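Local coordinates for phosphate-binding protein PstS (Borrelia burgdorferi, PDB 4N13) that binds inorganic phosphate with micromolar affinity as the solute-binding lipoprotein of the PstSACB ABC transporter, which imports phosphate into the cell, at residues A[107-110]-A[114-117]. Residues are numbered along the deposited sequence; the frame is centred on the assembly and turned at random.
Sequences LAKI and EIQN
Ile115 turns its CG1 beside its own backbone N (chi1 -68°), and this brings CG1 and CD1 against Lys109 CB. CD1 stands 3.7 Å from Lys109 CB. The other branch, CG2, meets Ile110 CG1 at 3.8 Å, so Ile115 spans both helix residues. The extended chain of Lys109 runs past Glu114 at a slant. Glu114 OE1 lies 3.7 Å from Lys109 CG, whereas Lys109 NZ is 4.8 Å from OE1. The opposite charges are near but not in contact, and their attraction is probably modest.

A backbone bond joins the two segments. Ile115 N donates to Lys109 O over 2.9 Å, with an N-H...O angle of 158°. One water bridges the carbonyls, donating to Ile110 O (2.8 Å) and to Ile115 O (2.7 Å).

The contact folds the start of the following loop back on the last turn of helix 104-111, away from the residues that probably bind phosphate. Val121 and Gln120 also touch Ile115. Ile110 packs on Ile102 of strand 101-102 and Ile184 of strand 183-188, while Ala108 touches Ile151 of helix 138-151.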
loop_
_atom_site.group_PDB
_atom_site.type_symbol
_atom_site.label_atom_id
_atom_site.label_comp_id
_atom_site.label_asym_id
_atom_site.label_seq_id
_atom_site.Cartn_x
_atom_site.Cartn_y
_atom_site.Cartn_z
ATOM N N LEU A 107 13.702 11.411 0.769
ATOM C CA LEU A 107 12.325 11.533 0.347
ATOM C C LEU A 107 11.437 11.983 1.521
ATOM O O LEU A 107 10.596 12.879 1.370
ATOM C CB LEU A 107 11.871 10.199 -0.225
ATOM C CG LEU A 107 10.465 10.155 -0.820
ATOM C CD1 LEU A 107 10.267 11.167 -1.923
ATOM C CD2 LEU A 107 10.211 8.761 -1.373
ATOM N N ALA A 108 11.628 11.367 2.681
ATOM C CA ALA A 108 10.871 11.748 3.865
ATOM C C ALA A 108 11.125 13.199 4.253
ATOM O O ALA A 108 10.216 13.885 4.699
ATOM C CB ALA A 108 11.202 10.834 5.009
ATOM N N LYS A 109 12.349 13.681 4.070
ATOM C CA LYS A 109 12.677 15.064 4.374
ATOM C C LYS A 109 12.068 16.030 3.354
ATOM O O LYS A 109 11.789 17.179 3.688
ATOM C CB LYS A 109 14.197 15.224 4.446
ATOM C CG LYS A 109 14.810 14.618 5.699
ATOM C CD LYS A 109 16.335 14.664 5.641
ATOM C CE LYS A 109 16.956 14.128 6.905
ATOM N NZ LYS A 109 18.434 14.235 6.860
ATOM N N ILE A 110 11.844 15.600 2.107
ATOM C CA ILE A 110 11.065 16.438 1.170
ATOM C C ILE A 110 9.615 16.491 1.669
ATOM O O ILE A 110 8.988 17.555 1.743
ATOM C CB ILE A 110 11.138 15.908 -0.285
ATOM C CG1 ILE A 110 12.556 16.072 -0.826
ATOM C CG2 ILE A 110 10.103 16.593 -1.156
ATOM C CD1 ILE A 110 12.797 15.455 -2.177
ATOM N N GLU A 114 11.744 19.475 5.508
ATOM C CA GLU A 114 13.143 19.745 5.846
ATOM C C GLU A 114 14.003 19.995 4.615
ATOM O O GLU A 114 15.036 20.660 4.701
ATOM C CB GLU A 114 13.734 18.602 6.669
ATOM C CG GLU A 114 13.214 18.580 8.084
ATOM C CD GLU A 114 13.777 17.432 8.910
ATOM O OE1 GLU A 114 14.855 16.900 8.564
ATOM O OE2 GLU A 114 13.136 17.082 9.921
ATOM N N ILE A 115 13.584 19.461 3.476
ATOM C CA ILE A 115 14.244 19.734 2.194
ATOM C C ILE A 115 13.236 20.423 1.292
ATOM O O ILE A 115 12.193 19.860 1.018
ATOM C CB ILE A 115 14.765 18.434 1.518
ATOM C CG1 ILE A 115 15.913 17.851 2.328
ATOM C CG2 ILE A 115 15.193 18.707 0.092
ATOM C CD1 ILE A 115 16.393 16.503 1.807
ATOM N N GLN A 116 13.537 21.641 0.854
ATOM C CA GLN A 116 12.600 22.418 0.029
ATOM C C GLN A 116 13.183 22.975 -1.255
ATOM O O GLN A 116 12.499 23.700 -1.982
ATOM C CB GLN A 116 11.956 23.548 0.834
ATOM C CG GLN A 116 11.071 23.016 1.915
ATOM C CD GLN A 116 10.210 24.061 2.556
ATOM O OE1 GLN A 116 9.903 25.108 1.951
ATOM N NE2 GLN A 116 9.786 23.787 3.786
ATOM N N ASN A 117 14.429 22.644 -1.550
ATOM C CA ASN A 117 15.025 23.046 -2.810
ATOM C C ASN A 117 15.808 21.857 -3.328
ATOM O O ASN A 117 16.519 21.204 -2.572
ATOM C CB ASN A 117 15.908 24.289 -2.601
ATOM C CG ASN A 117 16.445 24.873 -3.900
ATOM O OD1 ASN A 117 17.077 24.185 -4.698
ATOM N ND2 ASN A 117 16.196 26.157 -4.112
HETATM O O HOH W 1 9.606 19.898 0.332
#